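Local coordinates for protein salt-tolerant glutaminase (PDB 3AGD) that probably hydrolyses L-glutamine to L-glutamate and ammonium, as a salt-tolerant member of the glutaminase family, at residues Ser64-Arg78 and Ala111-Val125. Sequence-based numbering, arbitrary orientation.
Sequences SASKPFTYAAALVDR and AMINAGALAVHQLLV
Ala111 sets its methyl over the centre of the Tyr71 ring, a CH-pi contact with CB 3.5 Å from the ring centroid. Leu75 CD1 lies over the opposite face, so the ring is sandwiched between two aliphatic groups. With chi1 at -177° the Tyr71 side chain swings away from its own backbone N, which turns the ring face to Ala111; its hydroxyl bonds to Arg232. A water bridges the carbonyls of Ala111 and Lys67. Met112 bends back at chi2 and chi3, bringing its CE against Pro68. Met112 O accepts a hydrogen bond from Lys67 NZ at 2.9 Å, with the donor above the carbonyl plane. Asn114 OD1 takes a second bond from Lys67 NZ (2.8 Å), and Asn114 ND2 bonds to Asn167. The extended lysine chain runs past Ala117, whose CB touches Lys67 CE. A second water links Ala117 O to Thr70 OG1. Val120 splits its two methyls: CG1 lies against Thr70 and Ala74 CB, while CG2 approaches Tyr71 CD1 at 3.8 Å. Leu123 places CD2 over one face of the Arg78 guanidinium. Leu124 CD2 packs on Ala73 CB at 3.8 Å. The axes of helices 67-78 and 114-123 come within 8.7 Å and cross at 41°. Ser64 and Asn114 bind L-glutamate in this protein, and Tyr191 of the same site touches Lys67. The Ser64-Lys67 pair at the start of a helix is consistent with the SxxK motif of the serine beta-lactamase superfamily, to whose clan the glutaminase family belongs.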
ATOM      1  N   SER A  64       0.494  -8.983 -22.634  1.00 15.81           N
ATOM      2  CA  SER A  64       0.469  -9.410 -21.232  1.00 15.72           C
ATOM      3  C   SER A  64      -0.235  -8.494 -20.234  1.00 16.77           C
ATOM      4  O   SER A  64      -0.578  -8.932 -19.129  1.00 15.20           O
ATOM      5  CB  SER A  64       1.888  -9.692 -20.733  1.00 17.16           C
ATOM      6  OG  SER A  64       2.361 -10.924 -21.249  1.00 20.27           O
ATOM      7  N   ALA A  65      -0.449  -7.235 -20.600  1.00 15.71           N
ATOM      8  CA  ALA A  65      -1.142  -6.322 -19.695  1.00 16.13           C
ATOM      9  C   ALA A  65      -2.618  -6.714 -19.625  1.00 16.09           C
ATOM     10  O   ALA A  65      -3.417  -6.066 -18.953  1.00 19.72           O
ATOM     11  CB  ALA A  65      -0.992  -4.881 -20.161  1.00 16.84           C
ATOM     12  N   SER A  66      -2.967  -7.786 -20.324  1.00 14.20           N
ATOM     13  CA  SER A  66      -4.334  -8.294 -20.329  1.00 16.16           C
ATOM     14  C   SER A  66      -4.506  -9.244 -19.149  1.00 15.89           C
ATOM     15  O   SER A  66      -5.607  -9.432 -18.636  1.00 17.42           O
ATOM     16  CB  SER A  66      -4.599  -9.082 -21.609  1.00 15.79           C
ATOM     17  OG  SER A  66      -3.881 -10.308 -21.592  1.00 14.35           O
ATOM     18  N   LYS A  67      -3.397  -9.839 -18.729  1.00 17.90           N
ATOM     19  CA  LYS A  67      -3.392 -10.817 -17.648  1.00 16.71           C
ATOM     20  C   LYS A  67      -4.105 -10.441 -16.350  1.00 15.08           C
ATOM     21  O   LYS A  67      -4.872 -11.237 -15.812  1.00 14.83           O
ATOM     22  CB  LYS A  67      -1.950 -11.246 -17.374  1.00 15.65           C
ATOM     23  CG  LYS A  67      -1.332 -11.994 -18.554  1.00 10.88           C
ATOM     24  CD  LYS A  67       0.138 -12.289 -18.330  1.00 15.64           C
ATOM     25  CE  LYS A  67       0.714 -13.109 -19.477  1.00 14.09           C
ATOM     26  NZ  LYS A  67       2.163 -13.358 -19.278  1.00 15.93           N
ATOM     27  N   PRO A  68      -3.868  -9.231 -15.823  1.00 17.44           N
ATOM     28  CA  PRO A  68      -4.571  -8.906 -14.580  1.00 16.58           C
ATOM     29  C   PRO A  68      -6.083  -8.839 -14.732  1.00 17.60           C
ATOM     30  O   PRO A  68      -6.824  -9.131 -13.791  1.00 17.55           O
ATOM     31  CB  PRO A  68      -3.956  -7.567 -14.167  1.00 22.02           C
ATOM     32  CG  PRO A  68      -3.422  -7.005 -15.440  1.00 24.23           C
ATOM     33  CD  PRO A  68      -2.875  -8.197 -16.157  1.00 18.75           C
ATOM     34  N   PHE A  69      -6.542  -8.483 -15.924  1.00 15.85           N
ATOM     35  CA  PHE A  69      -7.974  -8.360 -16.167  1.00 18.09           C
ATOM     36  C   PHE A  69      -8.700  -9.687 -16.362  1.00 17.02           C
ATOM     37  O   PHE A  69      -9.805  -9.868 -15.849  1.00 20.08           O
ATOM     38  CB  PHE A  69      -8.195  -7.405 -17.341  1.00 17.02           C
ATOM     39  CG  PHE A  69      -7.534  -6.071 -17.135  1.00 15.18           C
ATOM     40  CD1 PHE A  69      -6.472  -5.666 -17.942  1.00 13.11           C
ATOM     41  CD2 PHE A  69      -7.913  -5.256 -16.071  1.00 13.89           C
ATOM     42  CE1 PHE A  69      -5.795  -4.475 -17.689  1.00 11.97           C
ATOM     43  CE2 PHE A  69      -7.241  -4.061 -15.807  1.00 15.89           C
ATOM     44  CZ  PHE A  69      -6.177  -3.669 -16.617  1.00 13.88           C
ATOM     45  N   THR A  70      -8.090 -10.622 -17.078  1.00 16.30           N
ATOM     46  CA  THR A  70      -8.726 -11.922 -17.265  1.00 16.97           C
ATOM     47  C   THR A  70      -8.714 -12.647 -15.922  1.00 17.72           C
ATOM     48  O   THR A  70      -9.630 -13.404 -15.602  1.00 20.12           O
ATOM     49  CB  THR A  70      -7.988 -12.779 -18.323  1.00 13.83           C
ATOM     50  OG1 THR A  70      -6.579 -12.737 -18.084  1.00 13.72           O
ATOM     51  CG2 THR A  70      -8.275 -12.268 -19.720  1.00 13.08           C
ATOM     52  N   TYR A  71      -7.667 -12.404 -15.138  1.00 16.40           N
ATOM     53  CA  TYR A  71      -7.528 -13.007 -13.814  1.00 13.88           C
ATOM     54  C   TYR A  71      -8.698 -12.536 -12.947  1.00 12.14           C
ATOM     55  O   TYR A  71      -9.304 -13.323 -12.230  1.00 12.88           O
ATOM     56  CB  TYR A  71      -6.181 -12.596 -13.196  1.00 14.37           C
ATOM     57  CG  TYR A  71      -5.855 -13.210 -11.846  1.00 15.16           C
ATOM     58  CD1 TYR A  71      -6.218 -14.525 -11.539  1.00 12.20           C
ATOM     59  CD2 TYR A  71      -5.107 -12.496 -10.903  1.00 14.28           C
ATOM     60  CE1 TYR A  71      -5.842 -15.119 -10.328  1.00 11.99           C
ATOM     61  CE2 TYR A  71      -4.722 -13.080  -9.692  1.00 15.64           C
ATOM     62  CZ  TYR A  71      -5.091 -14.393  -9.410  1.00 18.07           C
ATOM     63  OH  TYR A  71      -4.697 -14.980  -8.222  1.00 15.07           O
ATOM     64  N   ALA A  72      -9.024 -11.250 -13.029  1.00 13.99           N
ATOM     65  CA  ALA A  72     -10.143 -10.713 -12.259  1.00 14.06           C
ATOM     66  C   ALA A  72     -11.452 -11.388 -12.697  1.00 16.08           C
ATOM     67  O   ALA A  72     -12.246 -11.823 -11.866  1.00 18.69           O
ATOM     68  CB  ALA A  72     -10.234  -9.208 -12.455  1.00 11.01           C
ATOM     69  N   ALA A  73     -11.663 -11.485 -14.006  1.00 16.58           N
ATOM     70  CA  ALA A  73     -12.868 -12.110 -14.551  1.00 17.80           C
ATOM     71  C   ALA A  73     -13.019 -13.555 -14.060  1.00 18.38           C
ATOM     72  O   ALA A  73     -14.121 -13.999 -13.731  1.00 15.47           O
ATOM     73  CB  ALA A  73     -12.823 -12.081 -16.078  1.00 14.79           C
ATOM     74  N   ALA A  74     -11.907 -14.282 -14.023  1.00 16.61           N
ATOM     75  CA  ALA A  74     -11.915 -15.665 -13.568  1.00 16.78           C
ATOM     76  C   ALA A  74     -12.343 -15.751 -12.111  1.00 19.49           C
ATOM     77  O   ALA A  74     -13.122 -16.628 -11.734  1.00 18.56           O
ATOM     78  CB  ALA A  74     -10.534 -16.280 -13.742  1.00 14.69           C
ATOM     79  N   LEU A  75     -11.825 -14.843 -11.289  1.00 20.10           N
ATOM     80  CA  LEU A  75     -12.166 -14.823  -9.866  1.00 20.33           C
ATOM     81  C   LEU A  75     -13.651 -14.514  -9.712  1.00 19.31           C
ATOM     82  O   LEU A  75     -14.360 -15.151  -8.925  1.00 18.94           O
ATOM     83  CB  LEU A  75     -11.308 -13.778  -9.138  1.00 19.69           C
ATOM     84  CG  LEU A  75      -9.813 -14.131  -9.061  1.00 18.19           C
ATOM     85  CD1 LEU A  75      -8.968 -12.895  -8.785  1.00 17.11           C
ATOM     86  CD2 LEU A  75      -9.608 -15.190  -7.980  1.00 13.16           C
ATOM     87  N   VAL A  76     -14.123 -13.532 -10.470  1.00 18.28           N
ATOM     88  CA  VAL A  76     -15.531 -13.158 -10.433  1.00 19.54           C
ATOM     89  C   VAL A  76     -16.403 -14.326 -10.888  1.00 20.86           C
ATOM     90  O   VAL A  76     -17.398 -14.660 -10.256  1.00 23.16           O
ATOM     91  CB  VAL A  76     -15.822 -11.965 -11.370  1.00 18.78           C
ATOM     92  CG1 VAL A  76     -17.331 -11.803 -11.558  1.00 21.04           C
ATOM     93  CG2 VAL A  76     -15.232 -10.696 -10.786  1.00 16.98           C
ATOM     94  N   ASP A  77     -16.008 -14.959 -11.984  1.00 19.88           N
ATOM     95  CA  ASP A  77     -16.784 -16.057 -12.536  1.00 19.36           C
ATOM     96  C   ASP A  77     -16.787 -17.375 -11.793  1.00 19.23           C
ATOM     97  O   ASP A  77     -17.829 -18.012 -11.681  1.00 20.83           O
ATOM     98  CB  ASP A  77     -16.358 -16.328 -13.979  1.00 18.30           C
ATOM     99  CG  ASP A  77     -16.648 -15.160 -14.893  1.00 21.28           C
ATOM    100  OD1 ASP A  77     -17.673 -14.483 -14.674  1.00 21.76           O
ATOM    101  OD2 ASP A  77     -15.862 -14.928 -15.837  1.00 17.81           O
ATOM    102  N   ARG A  78     -15.633 -17.792 -11.287  1.00 20.35           N
ATOM    103  CA  ARG A  78     -15.541 -19.087 -10.621  1.00 22.01           C
ATOM    104  C   ARG A  78     -15.324 -19.067  -9.112  1.00 21.29           C
ATOM    105  O   ARG A  78     -15.448 -20.100  -8.460  1.00 20.91           O
ATOM    106  CB  ARG A  78     -14.429 -19.903 -11.287  1.00 23.64           C
ATOM    107  CG  ARG A  78     -14.590 -20.033 -12.798  1.00 18.04           C
ATOM    108  CD  ARG A  78     -15.706 -21.004 -13.163  1.00 20.07           C
ATOM    109  NE  ARG A  78     -15.232 -22.381 -13.236  1.00 24.35           N
ATOM    110  CZ  ARG A  78     -14.409 -22.835 -14.176  1.00 31.53           C
ATOM    111  NH1 ARG A  78     -13.968 -22.031 -15.128  1.00 32.85           N
ATOM    112  NH2 ARG A  78     -14.020 -24.099 -14.160  1.00 41.09           N
ATOM    113  N   ALA A 111      -0.705 -15.811 -11.950  1.00 11.80           N
ATOM    114  CA  ALA A 111      -1.441 -15.315 -13.111  1.00 13.98           C
ATOM    115  C   ALA A 111      -0.695 -14.375 -14.054  1.00 15.55           C
ATOM    116  O   ALA A 111      -1.168 -14.123 -15.164  1.00 18.76           O
ATOM    117  CB  ALA A 111      -2.746 -14.641 -12.644  1.00 15.22           C
ATOM    118  N   MET A 112       0.455 -13.861 -13.623  1.00 13.80           N
ATOM    119  CA  MET A 112       1.247 -12.934 -14.433  1.00 14.87           C
ATOM    120  C   MET A 112       2.145 -13.609 -15.469  1.00 15.42           C
ATOM    121  O   MET A 112       2.517 -12.992 -16.469  1.00 17.43           O
ATOM    122  CB  MET A 112       2.103 -12.043 -13.526  1.00 15.15           C
ATOM    123  CG  MET A 112       1.294 -11.136 -12.606  1.00 18.16           C
ATOM    124  SD  MET A 112       0.173 -10.029 -13.505  1.00 20.77           S
ATOM    125  CE  MET A 112      -1.395 -10.841 -13.270  1.00 21.35           C
ATOM    126  N   ILE A 113       2.499 -14.865 -15.229  1.00 14.09           N
ATOM    127  CA  ILE A 113       3.337 -15.605 -16.164  1.00 13.49           C
ATOM    128  C   ILE A 113       2.422 -16.337 -17.142  1.00 15.69           C
ATOM    129  O   ILE A 113       1.282 -16.675 -16.808  1.00 18.69           O
ATOM    130  CB  ILE A 113       4.234 -16.639 -15.441  1.00 14.29           C
ATOM    131  CG1 ILE A 113       3.369 -17.679 -14.727  1.00 16.84           C
ATOM    132  CG2 ILE A 113       5.136 -15.932 -14.438  1.00 15.38           C
ATOM    133  CD1 ILE A 113       4.158 -18.807 -14.086  1.00 17.04           C
ATOM    134  N   ASN A 114       2.925 -16.581 -18.346  1.00 13.72           N
ATOM    135  CA  ASN A 114       2.151 -17.250 -19.383  1.00 16.10           C
ATOM    136  C   ASN A 114       1.409 -18.490 -18.904  1.00 14.27           C
ATOM    137  O   ASN A 114       0.195 -18.581 -19.051  1.00 15.64           O
ATOM    138  CB  ASN A 114       3.066 -17.601 -20.558  1.00 17.32           C
ATOM    139  CG  ASN A 114       3.488 -16.376 -21.343  1.00 20.96           C
ATOM    140  OD1 ASN A 114       3.444 -15.253 -20.832  1.00 20.21           O
ATOM    141  ND2 ASN A 114       3.907 -16.581 -22.587  1.00 17.67           N
ATOM    142  N   ALA A 115       2.137 -19.437 -18.323  1.00 16.83           N
ATOM    143  CA  ALA A 115       1.534 -20.677 -17.832  1.00 15.09           C
ATOM    144  C   ALA A 115       0.322 -20.405 -16.942  1.00 15.25           C
ATOM    145  O   ALA A 115      -0.708 -21.069 -17.058  1.00 17.21           O
ATOM    146  CB  ALA A 115       2.575 -21.495 -17.072  1.00 12.91           C
ATOM    147  N   GLY A 116       0.443 -19.432 -16.048  1.00 12.81           N
ATOM    148  CA  GLY A 116      -0.678 -19.112 -15.184  1.00 13.78           C
ATOM    149  C   GLY A 116      -1.767 -18.381 -15.955  1.00 14.45           C
ATOM    150  O   GLY A 116      -2.954 -18.497 -15.638  1.00 15.71           O
ATOM    151  N   ALA A 117      -1.360 -17.620 -16.969  1.00 10.84           N
ATOM    152  CA  ALA A 117      -2.306 -16.864 -17.786  1.00 13.83           C
ATOM    153  C   ALA A 117      -3.149 -17.804 -18.645  1.00 14.90           C
ATOM    154  O   ALA A 117      -4.313 -17.520 -18.931  1.00 13.22           O
ATOM    155  CB  ALA A 117      -1.554 -15.863 -18.669  1.00 13.89           C
ATOM    156  N   LEU A 118      -2.553 -18.923 -19.051  1.00 13.80           N
ATOM    157  CA  LEU A 118      -3.255 -19.918 -19.850  1.00 16.32           C
ATOM    158  C   LEU A 118      -4.263 -20.610 -18.936  1.00 17.54           C
ATOM    159  O   LEU A 118      -5.386 -20.906 -19.344  1.00 18.68           O
ATOM    160  CB  LEU A 118      -2.264 -20.944 -20.423  1.00 14.50           C
ATOM    161  CG  LEU A 118      -1.297 -20.435 -21.502  1.00 16.76           C
ATOM    162  CD1 LEU A 118      -0.159 -21.427 -21.688  1.00 16.47           C
ATOM    163  CD2 LEU A 118      -2.045 -20.221 -22.819  1.00 15.17           C
ATOM    164  N   ALA A 119      -3.857 -20.857 -17.694  1.00 13.36           N
ATOM    165  CA  ALA A 119      -4.734 -21.502 -16.720  1.00 14.02           C
ATOM    166  C   ALA A 119      -5.924 -20.597 -16.423  1.00 14.55           C
ATOM    167  O   ALA A 119      -7.043 -21.074 -16.241  1.00 17.46           O
ATOM    168  CB  ALA A 119      -3.967 -21.802 -15.430  1.00 12.66           C
ATOM    169  N   VAL A 120      -5.673 -19.291 -16.373  1.00 14.73           N
ATOM    170  CA  VAL A 120      -6.721 -18.305 -16.114  1.00 14.69           C
ATOM    171  C   VAL A 120      -7.748 -18.258 -17.253  1.00 17.51           C
ATOM    172  O   VAL A 120      -8.952 -18.231 -17.011  1.00 18.84           O
ATOM    173  CB  VAL A 120      -6.119 -16.889 -15.935  1.00 17.54           C
ATOM    174  CG1 VAL A 120      -7.205 -15.826 -16.098  1.00 15.58           C
ATOM    175  CG2 VAL A 120      -5.471 -16.772 -14.554  1.00 17.59           C
ATOM    176  N   HIS A 121      -7.273 -18.252 -18.493  1.00 19.08           N
ATOM    177  CA  HIS A 121      -8.177 -18.200 -19.634  1.00 21.70           C
ATOM    178  C   HIS A 121      -9.097 -19.423 -19.658  1.00 21.80           C
ATOM    179  O   HIS A 121     -10.277 -19.315 -19.985  1.00 22.68           O
ATOM    180  CB  HIS A 121      -7.381 -18.106 -20.937  1.00 20.80           C
ATOM    181  CG  HIS A 121      -8.188 -17.613 -22.097  1.00 22.06           C
ATOM    182  ND1 HIS A 121      -9.123 -18.395 -22.742  1.00 24.45           N
ATOM    183  CD2 HIS A 121      -8.240 -16.398 -22.691  1.00 18.80           C
ATOM    184  CE1 HIS A 121      -9.717 -17.681 -23.682  1.00 20.86           C
ATOM    185  NE2 HIS A 121      -9.199 -16.465 -23.671  1.00 20.46           N
ATOM    186  N   GLN A 122      -8.544 -20.575 -19.286  1.00 20.05           N
ATOM    187  CA  GLN A 122      -9.275 -21.838 -19.236  1.00 18.69           C
ATOM    188  C   GLN A 122     -10.394 -21.824 -18.190  1.00 20.37           C
ATOM    189  O   GLN A 122     -11.340 -22.601 -18.281  1.00 22.62           O
ATOM    190  CB  GLN A 122      -8.293 -22.990 -18.937  1.00 15.97           C
ATOM    191  CG  GLN A 122      -8.939 -24.308 -18.468  1.00 17.18           C
ATOM    192  CD  GLN A 122      -9.460 -25.174 -19.605  1.00 17.94           C
ATOM    193  OE1 GLN A 122      -8.714 -25.951 -20.205  1.00 18.99           O
ATOM    194  NE2 GLN A 122     -10.743 -25.037 -19.911  1.00 16.05           N
ATOM    195  N   LEU A 123     -10.287 -20.936 -17.206  1.00 18.81           N
ATOM    196  CA  LEU A 123     -11.280 -20.836 -16.133  1.00 18.57           C
ATOM    197  C   LEU A 123     -12.357 -19.786 -16.359  1.00 19.38           C
ATOM    198  O   LEU A 123     -13.397 -19.809 -15.707  1.00 17.53           O
ATOM    199  CB  LEU A 123     -10.588 -20.485 -14.811  1.00 16.15           C
ATOM    200  CG  LEU A 123      -9.650 -21.475 -14.121  1.00 16.81           C
ATOM    201  CD1 LEU A 123      -8.681 -20.708 -13.216  1.00 13.20           C
ATOM    202  CD2 LEU A 123     -10.463 -22.490 -13.330  1.00 16.61           C
ATOM    203  N   LEU A 124     -12.094 -18.870 -17.284  1.00 23.99           N
ATOM    204  CA  LEU A 124     -12.966 -17.734 -17.570  1.00 28.96           C
ATOM    205  C   LEU A 124     -14.477 -17.678 -17.324  1.00 36.73           C
ATOM    206  O   LEU A 124     -14.927 -16.818 -16.574  1.00 45.38           O
ATOM    207  CB  LEU A 124     -12.670 -17.218 -18.981  1.00 28.43           C
ATOM    208  CG  LEU A 124     -11.429 -16.322 -18.919  1.00 28.10           C
ATOM    209  CD1 LEU A 124     -11.117 -15.731 -20.278  1.00 27.30           C
ATOM    210  CD2 LEU A 124     -11.675 -15.218 -17.888  1.00 24.17           C
ATOM    211  N   VAL A 125     -15.274 -18.548 -17.924  1.00 29.81           N
ATOM    212  CA  VAL A 125     -16.720 -18.456 -17.726  1.00 25.87           C
ATOM    213  C   VAL A 125     -17.306 -19.513 -16.796  1.00 24.20           C
ATOM    214  O   VAL A 125     -18.110 -19.206 -15.916  1.00 22.35           O
ATOM    215  CB  VAL A 125     -17.450 -18.522 -19.088  1.00 23.22           C
ATOM    216  CG1 VAL A 125     -18.957 -18.514 -18.892  1.00 23.34           C
ATOM    217  CG2 VAL A 125     -17.025 -17.348 -19.945  1.00 21.47           C
TER
HETATM  218  O   HOH W   1      -3.923 -14.016 -16.297  1.00  8.90           O
HETATM  219  O   HOH W   2      -4.856 -14.742 -18.647  1.00 11.08           O
HETATM  220  O   HOH W   3      -1.769 -15.475  -9.305  1.00 15.53           O
HETATM  221  O   HOH W   4     -12.615 -24.317 -16.354  1.00 21.31           O